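Local coordinates for protein oxidoreductase, zinc-binding dehydrogenase family (Myxococcus xanthus, PDB 5K1S) that acts as a medium-chain reductase in the alternative de novo route to isovaleryl coenzyme A and binds zinc, at residues A[151-156]-A[320-325]; A[162-167]-A[326-331]. One frame throughout, in Å; residues are numbered along the deposited sequence.

How the interactions relate
Two long-range contacts illustrate how a two-domain reductase is sewn together where its chain passes between domains. From the N terminus, residues 151-156 come off the strand 149-151 of the mixed sheet, and residues 162-167 then enter helix 165-178. The six-stranded parallel sheet of the Rossmann fold follows, before helix 311-323 brings in 320-325 and the chain leaves through 326-331 into strand 330-335. Interaction 1 closes the loop from 151-156 to 320-325; interaction 2 closes that from 162-167 to 326-331. Their segments alternate, so the loops cross. They meet at Thr321, whose CG2 lies 3.6 Å from CG of Gln328 and which also packs on Val164, tying the helix end to both interdomain passages.

Interaction 1 of 2, residues A[151-156]-A[320-325]; sequences RVPASL and LTATGG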
ATOM      1  N   ARG A 151      19.262  12.419 -18.762  1.00 55.05           N
ATOM      2  CA  ARG A 151      19.661  13.359 -19.803  1.00 56.43           C
ATOM      3  C   ARG A 151      19.052  14.730 -19.544  1.00 57.99           C
ATOM      4  O   ARG A 151      17.834  14.856 -19.374  1.00 59.46           O
ATOM      5  CB  ARG A 151      19.246  12.843 -21.179  1.00 58.20           C
ATOM      6  CG  ARG A 151      19.901  11.523 -21.526  1.00 57.47           C
ATOM      7  CD  ARG A 151      19.714  11.151 -22.978  1.00 60.16           C
ATOM      8  NE  ARG A 151      20.564  10.020 -23.343  1.00 59.87           N
ATOM      9  CZ  ARG A 151      21.840  10.124 -23.699  1.00 59.41           C
ATOM     10  NH1 ARG A 151      22.433  11.311 -23.746  1.00 59.20           N
ATOM     11  NH2 ARG A 151      22.530   9.036 -24.010  1.00 59.27           N
ATOM     12  N   VAL A 152      19.902  15.751 -19.523  1.00 62.66           N
ATOM     13  CA  VAL A 152      19.482  17.119 -19.240  1.00 64.22           C
ATOM     14  C   VAL A 152      19.231  17.820 -20.573  1.00 67.09           C
ATOM     15  O   VAL A 152      20.169  17.945 -21.375  1.00 67.06           O
ATOM     16  CB  VAL A 152      20.543  17.868 -18.425  1.00 62.49           C
ATOM     17  CG1 VAL A 152      20.082  19.291 -18.122  1.00 64.23           C
ATOM     18  CG2 VAL A 152      20.850  17.114 -17.138  1.00 59.70           C
ATOM     19  N   PRO A 153      18.013  18.284 -20.851  1.00 65.56           N
ATOM     20  CA  PRO A 153      17.790  19.046 -22.084  1.00 67.87           C
ATOM     21  C   PRO A 153      18.695  20.267 -22.142  1.00 68.24           C
ATOM     22  O   PRO A 153      19.013  20.883 -21.123  1.00 67.32           O
ATOM     23  CB  PRO A 153      16.313  19.446 -21.999  1.00 69.77           C
ATOM     24  CG  PRO A 153      15.700  18.458 -21.067  1.00 68.52           C
ATOM     25  CD  PRO A 153      16.769  18.114 -20.078  1.00 66.01           C
ATOM     26  N   ALA A 154      19.118  20.611 -23.360  1.00 64.66           N
ATOM     27  CA  ALA A 154      19.995  21.761 -23.538  1.00 65.37           C
ATOM     28  C   ALA A 154      19.355  23.050 -23.044  1.00 66.85           C
ATOM     29  O   ALA A 154      20.074  24.003 -22.723  1.00 67.11           O
ATOM     30  CB  ALA A 154      20.379  21.903 -25.010  1.00 67.62           C
ATOM     31  N   SER A 155      18.027  23.097 -22.967  1.00 75.82           N
ATOM     32  CA  SER A 155      17.316  24.293 -22.540  1.00 77.40           C
ATOM     33  C   SER A 155      17.260  24.448 -21.026  1.00 76.07           C
ATOM     34  O   SER A 155      16.699  25.440 -20.546  1.00 77.26           O
ATOM     35  CB  SER A 155      15.891  24.274 -23.099  1.00 79.43           C
ATOM     36  OG  SER A 155      15.167  25.427 -22.705  1.00 81.03           O
ATOM     37  N   LEU A 156      17.826  23.510 -20.267  1.00 65.95           N
ATOM     38  CA  LEU A 156      17.692  23.506 -18.816  1.00 64.50           C
ATOM     39  C   LEU A 156      19.011  23.906 -18.173  1.00 62.57           C
ATOM     40  O   LEU A 156      20.015  23.204 -18.367  1.00 60.83           O
ATOM     41  CB  LEU A 156      17.260  22.122 -18.331  1.00 62.98           C
ATOM     42  CG  LEU A 156      16.873  21.985 -16.858  1.00 61.63           C
ATOM     43  CD1 LEU A 156      15.686  22.866 -16.511  1.00 63.82           C
ATOM     44  CD2 LEU A 156      16.557  20.534 -16.539  1.00 60.07           C
ATOM     45  N   LEU A 320      10.309  17.616 -17.982  1.00 67.22           N
ATOM     46  CA  LEU A 320       9.218  18.451 -17.492  1.00 71.27           C
ATOM     47  C   LEU A 320       9.717  19.804 -17.004  1.00 73.66           C
ATOM     48  O   LEU A 320       9.009  20.809 -17.138  1.00 77.69           O
ATOM     49  CB  LEU A 320       8.470  17.724 -16.373  1.00 70.67           C
ATOM     50  CG  LEU A 320       7.643  16.514 -16.817  1.00 69.38           C
ATOM     51  CD1 LEU A 320       7.209  15.694 -15.618  1.00 67.65           C
ATOM     52  CD2 LEU A 320       6.431  16.959 -17.624  1.00 73.38           C
ATOM     53  N   THR A 321      10.923  19.856 -16.438  1.00 69.30           N
ATOM     54  CA  THR A 321      11.458  21.129 -15.969  1.00 71.59           C
ATOM     55  C   THR A 321      11.869  22.018 -17.137  1.00 72.87           C
ATOM     56  O   THR A 321      11.660  23.235 -17.102  1.00 76.19           O
ATOM     57  CB  THR A 321      12.645  20.892 -15.038  1.00 68.68           C
ATOM     58  OG1 THR A 321      12.288  19.929 -14.038  1.00 66.68           O
ATOM     59  CG2 THR A 321      13.054  22.191 -14.356  1.00 71.51           C
ATOM     60  N   ALA A 322      12.457  21.427 -18.179  1.00 79.96           N
ATOM     61  CA  ALA A 322      12.873  22.215 -19.335  1.00 81.03           C
ATOM     62  C   ALA A 322      11.671  22.801 -20.065  1.00 84.50           C
ATOM     63  O   ALA A 322      11.740  23.920 -20.586  1.00 86.73           O
ATOM     64  CB  ALA A 322      13.708  21.354 -20.280  1.00 77.91           C
ATOM     65  N   THR A 323      10.560  22.062 -20.112  1.00 80.91           N
ATOM     66  CA  THR A 323       9.368  22.547 -20.798  1.00 84.20           C
ATOM     67  C   THR A 323       8.577  23.532 -19.948  1.00 87.86           C
ATOM     68  O   THR A 323       7.904  24.413 -20.493  1.00 90.84           O
ATOM     69  CB  THR A 323       8.467  21.375 -21.190  1.00 83.45           C
ATOM     70  OG1 THR A 323       8.070  20.657 -20.014  1.00 82.63           O
ATOM     71  CG2 THR A 323       9.192  20.433 -22.142  1.00 80.27           C
ATOM     72  N   GLY A 324       8.641  23.400 -18.623  1.00 78.81           N
ATOM     73  CA  GLY A 324       7.909  24.268 -17.721  1.00 82.46           C
ATOM     74  C   GLY A 324       6.748  23.606 -17.012  1.00 83.62           C
ATOM     75  O   GLY A 324       6.109  24.256 -16.176  1.00 86.67           O
ATOM     76  N   GLY A 325       6.447  22.342 -17.316  1.00 75.64           N
ATOM     77  CA  GLY A 325       5.354  21.666 -16.636  1.00 76.60           C
ATOM     78  C   GLY A 325       5.558  21.576 -15.137  1.00 76.69           C
ATOM     79  O   GLY A 325       4.594  21.648 -14.371  1.00 79.03           O
TER
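Pro153 and Leu156 close around the methyl group of Ala322, a compact example of a turn packing against the end of a helix. In this medium-chain reductase the turn follows strand 149-151 of the mixed sheet, whereas helix 311-323 comes directly after strand 302-305, an outermost strand of the parallel Rossmann sheet. The packing thus belongs to the seam between the two folds. A type I beta turn from Pro153 to Leu156, closed by the backbone hydrogen bond from Leu156 N to Pro153 O (3.0 Å), brings the two hydrophobic residues to the same methyl. The proline ring touches through CG and CB, 3.6 Å and 3.7 Å from Ala322 CB; Leu156 CB stands 4.1 Å from that same methyl carbon.

The inner side of the contact is the closely fitted one. Leu156 carries CG anti to its own backbone nitrogen (chi1 -171°), and this, with chi2 near 61°, carries CD1 past the alanine to lie 3.5 Å from CG2 of Thr321. The two side chains meet at a slant through these methyls, while the Thr321 hydroxyl turns back to its own helix and hydrogen-bonds the carbonyl of Ala317. Ala161 of helix 158-161 also touches Leu156, and Leu318 packs on Pro153 one turn earlier in helix 311-323.

Toward solvent the fit slackens. Ser155 directs its CB at the helix, yet its OG comes no nearer than 4.3 Å to Ala322 O. The helix itself stops just beyond: the phi of Gly324 has swung to 109°, a value that suits a residue without a side chain, but its N still bonds Leu320 O at 3.0 Å.

Interaction 2 of 2, residues A[162-167]-A[326-331]; sequences ATVCCT and VRQFVT. With ZN (zinc ion), chain F.
Gln328 runs alongside Thr163 in the opposite sense, so that its amide ends beside the backbone carbonyl of the threonine, and the same side chain crosses Val164 at about a right angle. Its CG lies beside the backbone nitrogen (chi1 -81°), which sets it 4.0 Å from Val164 CG2; a second bend at chi2 (-63°) then folds the chain and brings CD to 3.7 Å from Thr163 OG1. Thr167 meets the amide obliquely, through its hydroxyl. That hydroxyl is itself oriented by a hydrogen bond to Thr163 O, 2.6 Å from OG1, lying in the carbonyl plane with a C=O...donor angle of 151°. The same short turn carries a zinc ligand: Cys166 SG binds the ion at 2.3 Å, and Cys57 and His79 complete the protein ligands at what is probably the counterpart of the catalytic zinc of medium-chain dehydrogenases. Residues 326-331 lead back from the Rossmann fold into the mixed sheet. An alanine in place of Gln328 would probably open a gap between residues 162-167 and 326-331 and take the amide away from beside the hydroxyls of Thr163 and Thr167. Farther along, Val330 CG2 approaches Thr163 OG1 to 4.1 Å, beside Val356 of strand 354-358.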
ATOM      1  N   ALA A 162      20.233  20.293 -11.269  1.00 63.83           N
ATOM      2  CA  ALA A 162      20.880  19.610 -10.154  1.00 61.10           C
ATOM      3  C   ALA A 162      19.958  19.397  -8.962  1.00 60.77           C
ATOM      4  O   ALA A 162      20.424  18.888  -7.937  1.00 58.65           O
ATOM      5  CB  ALA A 162      22.110  20.396  -9.704  1.00 60.28           C
ATOM      6  N   THR A 163      18.680  19.776  -9.051  1.00 54.61           N
ATOM      7  CA  THR A 163      17.735  19.573  -7.959  1.00 54.54           C
ATOM      8  C   THR A 163      16.464  18.880  -8.438  1.00 55.90           C
ATOM      9  O   THR A 163      15.443  18.922  -7.745  1.00 56.70           O
ATOM     10  CB  THR A 163      17.384  20.905  -7.290  1.00 56.06           C
ATOM     11  OG1 THR A 163      16.779  21.784  -8.247  1.00 58.95           O
ATOM     12  CG2 THR A 163      18.637  21.563  -6.721  1.00 54.88           C
ATOM     13  N   VAL A 164      16.509  18.230  -9.600  1.00 49.12           N
ATOM     14  CA  VAL A 164      15.308  17.642 -10.184  1.00 50.85           C
ATOM     15  C   VAL A 164      15.061  16.247  -9.624  1.00 49.33           C
ATOM     16  O   VAL A 164      13.916  15.867  -9.359  1.00 50.48           O
ATOM     17  CB  VAL A 164      15.438  17.617 -11.720  1.00 52.30           C
ATOM     18  CG1 VAL A 164      14.232  16.949 -12.362  1.00 54.22           C
ATOM     19  CG2 VAL A 164      15.604  19.027 -12.253  1.00 54.14           C
ATOM     20  N   CYS A 165      16.125  15.462  -9.433  1.00 54.64           N
ATOM     21  CA  CYS A 165      15.961  14.054  -9.084  1.00 53.58           C
ATOM     22  C   CYS A 165      15.196  13.893  -7.775  1.00 53.38           C
ATOM     23  O   CYS A 165      14.226  13.132  -7.700  1.00 54.36           O
ATOM     24  CB  CYS A 165      17.327  13.376  -8.995  1.00 51.30           C
ATOM     25  SG  CYS A 165      17.249  11.569  -8.937  1.00 50.73           S
ATOM     26  N   CYS A 166      15.616  14.605  -6.733  1.00 58.17           N
ATOM     27  CA  CYS A 166      15.040  14.436  -5.404  1.00 57.77           C
ATOM     28  C   CYS A 166      13.765  15.241  -5.194  1.00 59.89           C
ATOM     29  O   CYS A 166      13.272  15.300  -4.062  1.00 59.71           O
ATOM     30  CB  CYS A 166      16.069  14.816  -4.340  1.00 55.69           C
ATOM     31  SG  CYS A 166      17.573  13.846  -4.445  1.00 53.40           S
ATOM     32  N   THR A 167      13.224  15.857  -6.242  1.00 58.19           N
ATOM     33  CA  THR A 167      11.957  16.572  -6.137  1.00 60.64           C
ATOM     34  C   THR A 167      11.022  16.145  -7.259  1.00 62.93           C
ATOM     35  O   THR A 167      10.112  15.337  -7.043  1.00 63.66           O
ATOM     36  CB  THR A 167      12.184  18.084  -6.173  1.00 61.68           C
ATOM     37  OG1 THR A 167      12.891  18.434  -7.367  1.00 62.09           O
ATOM     38  CG2 THR A 167      12.986  18.530  -4.959  1.00 59.75           C
ATOM     39  N   VAL A 326       6.805  21.415 -14.699  1.00 83.09           N
ATOM     40  CA  VAL A 326       7.132  21.364 -13.279  1.00 82.60           C
ATOM     41  C   VAL A 326       8.359  22.232 -13.043  1.00 82.56           C
ATOM     42  O   VAL A 326       9.489  21.825 -13.335  1.00 78.76           O
ATOM     43  CB  VAL A 326       7.371  19.919 -12.806  1.00 77.73           C
ATOM     44  CG1 VAL A 326       7.710  19.890 -11.321  1.00 77.01           C
ATOM     45  CG2 VAL A 326       6.148  19.059 -13.091  1.00 77.84           C
ATOM     46  N   ARG A 327       8.144  23.434 -12.517  1.00 86.81           N
ATOM     47  CA  ARG A 327       9.240  24.359 -12.284  1.00 87.12           C
ATOM     48  C   ARG A 327      10.138  23.869 -11.151  1.00 84.62           C
ATOM     49  O   ARG A 327       9.779  22.985 -10.369  1.00 83.24           O
ATOM     50  CB  ARG A 327       8.707  25.749 -11.941  1.00 91.70           C
ATOM     51  CG  ARG A 327       8.175  26.539 -13.124  1.00 93.35           C
ATOM     52  CD  ARG A 327       7.718  27.920 -12.682  1.00 96.96           C
ATOM     53  NE  ARG A 327       8.775  28.634 -11.969  1.00 96.91           N
ATOM     54  CZ  ARG A 327       8.585  29.729 -11.238  1.00 99.35           C
ATOM     55  NH1 ARG A 327       7.371  30.248 -11.108  1.00101.92           N
ATOM     56  NH2 ARG A 327       9.614  30.304 -10.629  1.00 98.87           N
ATOM     57  N   GLN A 328      11.323  24.468 -11.073  1.00 78.35           N
ATOM     58  CA  GLN A 328      12.258  24.245  -9.981  1.00 76.27           C
ATOM     59  C   GLN A 328      12.437  25.548  -9.218  1.00 80.54           C
ATOM     60  O   GLN A 328      12.626  26.607  -9.826  1.00 82.13           O
ATOM     61  CB  GLN A 328      13.607  23.735 -10.499  1.00 71.13           C
ATOM     62  CG  GLN A 328      13.629  22.246 -10.801  1.00 66.25           C
ATOM     63  CD  GLN A 328      13.383  21.404  -9.565  1.00 63.90           C
ATOM     64  OE1 GLN A 328      13.776  21.776  -8.460  1.00 64.05           O
ATOM     65  NE2 GLN A 328      12.717  20.268  -9.744  1.00 61.47           N
ATOM     66  N   PHE A 329      12.379  25.466  -7.892  1.00 85.20           N
ATOM     67  CA  PHE A 329      12.443  26.635  -7.021  1.00 86.57           C
ATOM     68  C   PHE A 329      13.789  26.619  -6.300  1.00 83.09           C
ATOM     69  O   PHE A 329      13.910  26.152  -5.167  1.00 79.45           O
ATOM     70  CB  PHE A 329      11.268  26.634  -6.042  1.00 86.77           C
ATOM     71  CG  PHE A 329       9.924  26.563  -6.711  1.00 89.81           C
ATOM     72  CD1 PHE A 329       9.390  25.344  -7.098  1.00 88.79           C
ATOM     73  CD2 PHE A 329       9.195  27.714  -6.955  1.00 93.09           C
ATOM     74  CE1 PHE A 329       8.155  25.277  -7.715  1.00 91.29           C
ATOM     75  CE2 PHE A 329       7.958  27.651  -7.571  1.00 95.17           C
ATOM     76  CZ  PHE A 329       7.438  26.431  -7.951  1.00 94.27           C
ATOM     77  N   VAL A 330      14.809  27.141  -6.973  1.00 85.23           N
ATOM     78  CA  VAL A 330      16.159  27.199  -6.424  1.00 79.96           C
ATOM     79  C   VAL A 330      16.303  28.497  -5.642  1.00 81.47           C
ATOM     80  O   VAL A 330      16.205  29.590  -6.211  1.00 83.30           O
ATOM     81  CB  VAL A 330      17.215  27.106  -7.535  1.00 75.76           C
ATOM     82  CG1 VAL A 330      18.617  27.104  -6.939  1.00 71.21           C
ATOM     83  CG2 VAL A 330      16.989  25.861  -8.384  1.00 74.36           C
ATOM     84  N   THR A 331      16.543  28.380  -4.336  1.00 89.12           N
ATOM     85  CA  THR A 331      16.699  29.551  -3.482  1.00 90.39           C
ATOM     86  C   THR A 331      18.013  30.260  -3.777  1.00 87.07           C
ATOM     87  O   THR A 331      18.020  31.354  -4.351  1.00 88.62           O
ATOM     88  CB  THR A 331      16.637  29.154  -2.005  1.00 90.37           C
ATOM     89  OG1 THR A 331      15.339  28.626  -1.704  1.00 94.41           O
ATOM     90  CG2 THR A 331      16.912  30.355  -1.098  1.00 91.26           C
TER
HETATM   91 ZN    ZN F 402      18.156  13.264  -2.267  1.00 70.31          ZN